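Local coordinates for protein lipase (Rhizopus chinensis, PDB 6A0W) that probably hydrolyses ester bonds of triacylglycerols, as a secreted fungal class 3 lipase of the alpha/beta-hydrolase fold, at residues C67-C70 and L71-P75; S141-N144 and Q145-K148; D149-P152 and V153-Q157; G175-A178 and L179-G182. One frame throughout, in Å; residues are numbered along the deposited sequence.

Interaction 1: C67-C70 and L71-P75; sequences CKQC and LKYVP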
# COMPACT_ATOMS: atom_id res chain seq x y z
N CYS A 67 -20.46 3.69 -0.77
CA CYS A 67 -19.85 4.12 -1.99
C CYS A 67 -19.90 2.93 -2.93
O CYS A 67 -20.20 1.82 -2.51
CB CYS A 67 -18.43 4.64 -1.73
SG CYS A 67 -17.10 3.41 -1.55
N LYS A 68 -19.60 3.17 -4.20
CA LYS A 68 -19.65 2.11 -5.18
C LYS A 68 -18.70 0.96 -4.87
O LYS A 68 -19.13 -0.20 -4.80
CB LYS A 68 -19.36 2.68 -6.57
CG LYS A 68 -19.52 1.67 -7.71
CD LYS A 68 -19.00 2.19 -9.05
CE LYS A 68 -19.71 3.46 -9.51
NZ LYS A 68 -20.03 3.41 -10.97
N GLN A 69 -17.40 1.24 -4.71
CA GLN A 69 -16.47 0.13 -4.45
C GLN A 69 -16.68 -0.47 -3.04
O GLN A 69 -16.46 -1.66 -2.82
CB GLN A 69 -15.00 0.52 -4.66
CG GLN A 69 -14.74 1.35 -5.91
CD GLN A 69 -14.88 0.55 -7.21
OE1 GLN A 69 -15.25 -0.62 -7.20
NE2 GLN A 69 -14.41 1.14 -8.30
N CYS A 70 -17.24 0.34 -2.14
CA CYS A 70 -17.57 -0.10 -0.79
C CYS A 70 -18.48 -1.31 -0.85
O CYS A 70 -18.17 -2.35 -0.26
CB CYS A 70 -18.28 1.01 -0.01
SG CYS A 70 -17.37 2.52 0.30
N LEU A 71 -19.59 -1.19 -1.57
CA LEU A 71 -20.63 -2.23 -1.53
C LEU A 71 -20.31 -3.38 -2.45
O LEU A 71 -20.61 -4.52 -2.16
CB LEU A 71 -22.01 -1.66 -1.86
CG LEU A 71 -22.56 -0.57 -0.92
CD1 LEU A 71 -23.97 -0.20 -1.36
CD2 LEU A 71 -22.55 -0.98 0.53
N LYS A 72 -19.54 -3.11 -3.49
CA LYS A 72 -19.01 -4.16 -4.31
C LYS A 72 -18.07 -5.08 -3.53
O LYS A 72 -18.15 -6.27 -3.71
CB LYS A 72 -18.23 -3.55 -5.45
CG LYS A 72 -17.69 -4.57 -6.44
CD LYS A 72 -17.26 -3.88 -7.71
CE LYS A 72 -16.96 -4.91 -8.76
NZ LYS A 72 -16.96 -4.22 -10.07
N TYR A 73 -17.07 -4.55 -2.83
CA TYR A 73 -16.04 -5.43 -2.24
C TYR A 73 -16.32 -5.82 -0.77
O TYR A 73 -15.90 -6.88 -0.32
CB TYR A 73 -14.63 -4.85 -2.44
CG TYR A 73 -14.23 -4.76 -3.90
CD1 TYR A 73 -13.93 -5.92 -4.64
CD2 TYR A 73 -14.21 -3.53 -4.58
CE1 TYR A 73 -13.61 -5.86 -5.98
CE2 TYR A 73 -13.91 -3.46 -5.94
CZ TYR A 73 -13.63 -4.63 -6.63
OH TYR A 73 -13.31 -4.60 -7.97
N VAL A 74 -17.03 -5.00 -0.03
CA VAL A 74 -17.40 -5.36 1.34
C VAL A 74 -18.86 -4.99 1.60
O VAL A 74 -19.15 -4.00 2.29
CB VAL A 74 -16.54 -4.66 2.40
CG1 VAL A 74 -16.69 -5.42 3.71
CG2 VAL A 74 -15.08 -4.59 1.97
N PRO A 75 -19.78 -5.76 1.00
CA PRO A 75 -21.19 -5.37 1.03
C PRO A 75 -21.74 -5.28 2.44
O PRO A 75 -22.57 -4.44 2.70
CB PRO A 75 -21.90 -6.47 0.23
CG PRO A 75 -20.84 -7.44 -0.21
CD PRO A 75 -19.51 -6.74 -0.06
O HOH W 1 -14.19 -2.40 -9.45

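Interaction 2: S141-N144 and Q145-K148; sequences SSYN and QVVK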
# COMPACT_ATOMS: atom_id res chain seq x y z
N SER A 141 6.26 10.61 10.52
CA SER A 141 5.50 11.67 11.24
C SER A 141 4.00 11.54 11.06
O SER A 141 3.25 11.61 12.04
CB SER A 141 5.88 13.08 10.79
OG SER A 141 6.73 13.02 9.66
N SER A 142 3.57 11.23 9.84
CA SER A 142 2.15 11.03 9.60
C SER A 142 1.63 9.85 10.40
O SER A 142 0.57 9.92 11.05
CB SER A 142 1.84 10.88 8.10
OG SER A 142 2.38 11.93 7.34
N TYR A 143 2.42 8.77 10.41
CA TYR A 143 2.02 7.60 11.15
C TYR A 143 1.84 7.96 12.62
O TYR A 143 0.87 7.52 13.26
CB TYR A 143 3.03 6.42 10.99
CG TYR A 143 2.55 5.19 11.72
CD1 TYR A 143 1.40 4.55 11.32
CD2 TYR A 143 3.12 4.81 12.92
CE1 TYR A 143 0.83 3.54 12.04
CE2 TYR A 143 2.58 3.77 13.67
CZ TYR A 143 1.43 3.15 13.23
OH TYR A 143 0.81 2.16 13.96
N ASN A 144 2.82 8.67 13.18
CA ASN A 144 2.77 8.97 14.62
C ASN A 144 1.58 9.88 15.01
O ASN A 144 1.09 9.79 16.13
CB ASN A 144 4.11 9.55 15.10
CG ASN A 144 5.16 8.47 15.30
OD1 ASN A 144 4.87 7.45 15.84
ND2 ASN A 144 6.36 8.68 14.80
N GLN A 145 1.01 10.60 14.04
CA GLN A 145 -0.28 11.28 14.26
C GLN A 145 -1.46 10.33 14.27
O GLN A 145 -2.30 10.37 15.17
CB GLN A 145 -0.54 12.36 13.20
CG GLN A 145 0.47 13.49 13.16
CD GLN A 145 0.47 14.26 14.48
OE1 GLN A 145 -0.59 14.67 14.98
NE2 GLN A 145 1.62 14.26 15.16
N VAL A 146 -1.52 9.41 13.31
CA VAL A 146 -2.75 8.62 13.17
C VAL A 146 -2.80 7.40 14.08
O VAL A 146 -3.91 6.88 14.36
CB VAL A 146 -3.05 8.23 11.70
CG1 VAL A 146 -3.23 9.50 10.86
CG2 VAL A 146 -1.93 7.37 11.14
N VAL A 147 -1.62 6.98 14.58
CA VAL A 147 -1.59 5.78 15.45
C VAL A 147 -2.51 5.91 16.67
O VAL A 147 -3.19 4.97 17.05
CB VAL A 147 -0.14 5.37 15.84
CG1 VAL A 147 0.53 6.40 16.73
CG2 VAL A 147 -0.16 4.06 16.57
N LYS A 148 -2.66 7.13 17.18
CA LYS A 148 -3.49 7.37 18.36
C LYS A 148 -4.93 7.13 18.02
O LYS A 148 -5.73 6.77 18.88
CB LYS A 148 -3.37 8.84 18.79
CG LYS A 148 -1.95 9.21 19.16
CD LYS A 148 -1.72 10.72 19.11
CE LYS A 148 -0.48 11.10 19.90
NZ LYS A 148 -0.20 12.55 19.72
O HOH W 2 3.89 13.07 14.14

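Interaction 3: D149-P152 and V153-Q157; sequences DYFP and VVQDQ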
# COMPACT_ATOMS: atom_id res chain seq x y z
N ASP A 149 -5.30 7.42 16.77
CA ASP A 149 -6.70 7.29 16.36
C ASP A 149 -7.06 5.83 16.13
O ASP A 149 -8.19 5.43 16.35
CB ASP A 149 -6.93 8.09 15.06
CG ASP A 149 -6.55 9.54 15.20
OD1 ASP A 149 -6.80 10.06 16.31
OD2 ASP A 149 -6.03 10.15 14.22
N TYR A 150 -6.19 5.07 15.45
CA TYR A 150 -6.65 3.74 15.00
C TYR A 150 -6.29 2.55 15.90
O TYR A 150 -7.02 1.57 15.91
CB TYR A 150 -6.22 3.46 13.54
CG TYR A 150 -4.93 2.74 13.44
CD1 TYR A 150 -4.89 1.36 13.47
CD2 TYR A 150 -3.74 3.42 13.39
CE1 TYR A 150 -3.69 0.69 13.49
CE2 TYR A 150 -2.54 2.74 13.38
CZ TYR A 150 -2.51 1.38 13.44
OH TYR A 150 -1.29 0.70 13.49
N PHE A 151 -5.11 2.58 16.52
CA PHE A 151 -4.58 1.44 17.26
C PHE A 151 -5.53 0.92 18.34
O PHE A 151 -5.84 -0.28 18.35
CB PHE A 151 -3.22 1.79 17.85
CG PHE A 151 -2.41 0.58 18.26
CD1 PHE A 151 -1.60 -0.05 17.35
CD2 PHE A 151 -2.51 0.06 19.53
CE1 PHE A 151 -0.96 -1.22 17.66
CE2 PHE A 151 -1.86 -1.11 19.87
CZ PHE A 151 -1.08 -1.74 18.93
N PRO A 152 -6.11 1.82 19.18
CA PRO A 152 -7.01 1.32 20.25
C PRO A 152 -8.23 0.65 19.67
O PRO A 152 -8.75 -0.29 20.25
CB PRO A 152 -7.46 2.58 21.00
CG PRO A 152 -6.65 3.71 20.42
CD PRO A 152 -5.66 3.21 19.43
N VAL A 153 -8.70 1.17 18.55
CA VAL A 153 -9.88 0.64 17.90
C VAL A 153 -9.62 -0.75 17.32
O VAL A 153 -10.47 -1.63 17.46
CB VAL A 153 -10.36 1.57 16.77
CG1 VAL A 153 -11.65 1.04 16.16
CG2 VAL A 153 -10.58 2.98 17.34
N VAL A 154 -8.43 -1.01 16.78
CA VAL A 154 -8.16 -2.39 16.27
C VAL A 154 -8.11 -3.41 17.44
O VAL A 154 -8.72 -4.50 17.41
CB VAL A 154 -6.82 -2.44 15.49
CG1 VAL A 154 -6.45 -3.87 15.16
CG2 VAL A 154 -6.93 -1.62 14.22
N GLN A 155 -7.47 -2.97 18.54
CA GLN A 155 -7.45 -3.74 19.80
C GLN A 155 -8.83 -4.08 20.30
O GLN A 155 -9.14 -5.24 20.61
CB GLN A 155 -6.68 -3.01 20.89
CG GLN A 155 -5.20 -2.86 20.61
CD GLN A 155 -4.36 -2.87 21.87
OE1 GLN A 155 -4.11 -1.82 22.48
NE2 GLN A 155 -3.83 -4.05 22.21
N ASP A 156 -9.72 -3.10 20.19
CA ASP A 156 -11.08 -3.26 20.69
C ASP A 156 -11.93 -4.22 19.86
O ASP A 156 -12.73 -5.01 20.38
CB ASP A 156 -11.72 -1.86 20.79
CG ASP A 156 -12.85 -1.83 21.76
OD1 ASP A 156 -12.59 -1.94 23.00
OD2 ASP A 156 -14.00 -1.82 21.29
N GLN A 157 -11.81 -4.10 18.54
CA GLN A 157 -12.51 -5.00 17.63
C GLN A 157 -11.99 -6.45 17.71
O GLN A 157 -12.76 -7.40 17.63
CB GLN A 157 -12.36 -4.46 16.20
CG GLN A 157 -13.18 -3.20 15.98
CD GLN A 157 -14.66 -3.50 15.91
OE1 GLN A 157 -15.10 -4.32 15.09
NE2 GLN A 157 -15.45 -2.78 16.73

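Interaction 4: G175-A178 and L179-G182; sequences GAQA and LLAG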
# COMPACT_ATOMS: atom_id res chain seq x y z
N GLY A 175 -0.20 3.36 1.34
CA GLY A 175 0.46 2.05 1.42
C GLY A 175 1.64 2.12 2.39
O GLY A 175 1.83 1.20 3.16
N ALA A 176 2.31 3.27 2.45
CA ALA A 176 3.35 3.47 3.42
C ALA A 176 2.80 3.40 4.83
O ALA A 176 3.40 2.72 5.66
CB ALA A 176 4.09 4.76 3.20
N GLN A 177 1.66 4.04 5.08
CA GLN A 177 1.00 3.94 6.37
C GLN A 177 0.58 2.51 6.70
O GLN A 177 0.70 2.04 7.85
CB GLN A 177 -0.22 4.87 6.41
CG GLN A 177 0.11 6.35 6.21
CD GLN A 177 1.06 6.83 7.29
OE1 GLN A 177 0.82 6.52 8.44
NE2 GLN A 177 2.24 7.35 6.91
N ALA A 178 0.11 1.80 5.68
CA ALA A 178 -0.30 0.40 5.87
C ALA A 178 0.85 -0.45 6.42
O ALA A 178 0.66 -1.22 7.35
CB ALA A 178 -0.82 -0.19 4.55
N LEU A 179 2.03 -0.32 5.81
CA LEU A 179 3.17 -1.13 6.17
C LEU A 179 3.63 -0.75 7.61
O LEU A 179 3.83 -1.61 8.45
CB LEU A 179 4.32 -0.83 5.21
CG LEU A 179 5.63 -1.52 5.54
CD1 LEU A 179 5.41 -3.03 5.58
CD2 LEU A 179 6.69 -1.16 4.50
N LEU A 180 3.64 0.54 7.89
CA LEU A 180 4.03 1.02 9.24
C LEU A 180 3.03 0.58 10.29
O LEU A 180 3.41 -0.00 11.32
CB LEU A 180 4.24 2.53 9.24
CG LEU A 180 5.42 3.07 8.41
CD1 LEU A 180 5.42 4.60 8.32
CD2 LEU A 180 6.75 2.60 8.97
N ALA A 181 1.76 0.59 9.92
CA ALA A 181 0.75 0.09 10.82
C ALA A 181 0.94 -1.40 11.05
O ALA A 181 0.71 -1.90 12.16
CB ALA A 181 -0.65 0.36 10.29
N GLY A 182 1.17 -2.14 9.97
CA GLY A 182 1.30 -3.58 10.11
C GLY A 182 2.47 -3.95 11.02
O GLY A 182 2.36 -4.84 11.84

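Interaction 1: C67-C70 and L71-P75
The ring of Tyr-73 meets Gln-69 at its edge: OE1 of Gln-69 lies near the ring plane, 3.4 Å from CE2 of Tyr-73, and the side-chain amide is turned 27° from the ring. Over one face sits the aliphatic part of Lys-72, with CG 3.9 Å above the ring plane. Gln-69 gets its carbonyl there by bending at chi2 (-71°), which folds the amide back alongside the ring. The three polar ends then share one water, 3.1 Å from Gln-69 OE1 and 2.8 Å from Tyr-73 OH, with Lys-72 NZ giving it a weak bond at 3.4 Å. All this rides on helix 68-73, a short helix with Cys-67 at the N-cap position and a disulfide across its first turn, Cys-67 SG to Cys-70 SG 2.1 Å, in a CxxC arrangement. Both cysteines are buried against Thr-53 of helix 38-53, while Tyr-73 leans on Thr-45 and Asn-46 of that helix. Four i to i+4 backbone bonds run from Leu-71 N to Cys-67 O through to Val-74 N, which is 2.9 Å from Cys-70 O. Val-74 has already left helical geometry, and its own carbonyl accepts from the indole NE1 of Trp-65.

Interaction 2: S141-N144 and Q145-K148
Val-147 lies over one face of the Tyr-143 ring one turn further along helix 137-160. This CH-pi contact puts CB of Val-147 4.2 Å from the centroid of the Tyr-143 ring, 29° off the normal. Tyr-143 reaches forward under the valine because its CG is anti to the backbone N (chi1 -177°); CG2 of Val-147 ends 3.4 Å from the phenol OH of Tyr-143. A looser apolar contact joins CD1 of Tyr-143 to CG2 of Val-146 at 4.4 Å.

The direct hydrogen bonds between the two turns are all of the backbone. Val-147 N binds Tyr-143 O at 2.9 Å, and Val-146 N binds Ser-142 O. Gln-145 N bonds to Ser-141 O at 3.2 Å and, weakly, to Ser-142 O, so the latter carbonyl takes two donors.

Water adds a bridge on the exposed flank, where Ser-141 O accepts from a water at 2.6 Å that in turn accepts from Gln-145 NE2 at 2.8 Å. The serine hydroxyls turn elsewhere, OG of Ser-141 to Ala-137 O and OG of Ser-142 to Thr-88.

The Tyr-143 hydroxyl is buried but hydrogen-bonded to Tyr-150 OH and to Asp-184 OD2 of helix 173-188. The nearby carboxylate would tend to make this phenol a proton donor, while Val-147 packs on the ring face with carbon alone.

Interaction 3: D149-P152 and V153-Q157
CG2 of Val-154 touches the edge of the Tyr-150 ring, in its plane and 3.7 Å from CD1 of Tyr-150, the two side chains lying side by side. The tyrosine takes an unusual first torsion, chi1 93°, well away from a staggered position, and the ring is set toward the sheet, where it packs on Phe-83, Ile-94 and Val-105 and meets Phe-107 edge-to-face. In Val-154 the touching methyl, CG2, is anti to the carbonyl carbon.

Phe-151 and Gln-155 form a second pair on the flank that faces helix 173-188. OE1 of Gln-155 sits at the phenyl edge, 3.5 Å from CE2 of Phe-151, with the amide and ring planes 56° apart. A bend at chi2 (-148°) turns the glutamine amide to this edge, while its NE2 donates to Glu-189. Arg-188 makes a cation-pi contact with the same phenyl ring.

Beneath these side chains run the bonds Val-154 N to Tyr-150 O, 3.1 Å, Gln-155 N to Phe-151 O, 3.2 Å, and Asp-156 N to Pro-152 O, 3.0 Å. The helix is kinked at 149 and 152; Pro-152 has no N-H to give to the turn before.

The chemistry thus divides round helix 137-160: valine and tyrosine carbon packs on the sheet, while the Phe-151 ring edge, whose hydrogens are slightly positive, suits the glutamine carbonyl oxygen.

Interaction 4: G175-A178 and L179-G182
CG of Leu-180 lies 3.4 Å from the carbonyl O of Ala-176, and CB of Ala-181 comes to 3.3 Å from O of Gln-177. These are carbon-to-carbonyl contacts of a regular alpha-helix, in which the glycines and alanines leave much of the meeting to the backbone. Four i to i+4 bonds carry it, in a run from Leu-179 N to Gly-175 O through to Gly-182 N to Ala-178 O; the shortest joins Ala-181 N to Gln-177 O at 2.7 Å. All four are fairly straight at the hydrogen.

The two leucines part company at the first torsion. Leu-179 has CG anti to its own N (chi1 175°), and its branch leads away from the preceding turn, whereas Leu-180 has CG beside its N (chi1 -67°) and lies back over the Ala-176 carbonyl.

Helix 173-188 is the crossover of a beta-alpha-beta unit between the parallel strands 165-171 and 197-202. Its start follows what is probably the nucleophile elbow of the alpha/beta-hydrolase fold, with Ser-172 in a GxSxG pattern, and Gly-175 touches that elbow.

Further out, Ala-178 and Leu-179 pack on Ile-199 of strand 197-202, and Leu-179 also reaches Phe-212 and Val-216 of helix 210-218. On the flank toward helix 137-160, Ala-181 meets Tyr-150 and Ala-176 meets Phe-139. Gln-177, bent at chi2, sends NE2 to the carbonyl of Phe-139, so this buried amide N is satisfied by the neighbouring helix, and its side chain also touches Phe-107 of strand 102-108.

How the interactions relate
Interactions 2 and 3 are successive lengths of helix 137-160, and interaction 4 lies on helix 173-188, packed beside it. Interaction 4 is buried throughout, its centre about 7 Å from that of the chain, and is made mostly of small and aliphatic residues on a regular backbone, with one buried glutamine; interactions 2 and 3, farther out, each combine a buried flank with an exposed one. The two helices touch where CE1 of Tyr-143 lies 3.7 Å from CA of Ala-181, and Gln-177 OE1 packs against the Tyr-143 backbone. Interaction 1 stands apart, its nearest atoms at least about 12 Å from the others, and relies on a disulfide and a water-linked polar cluster.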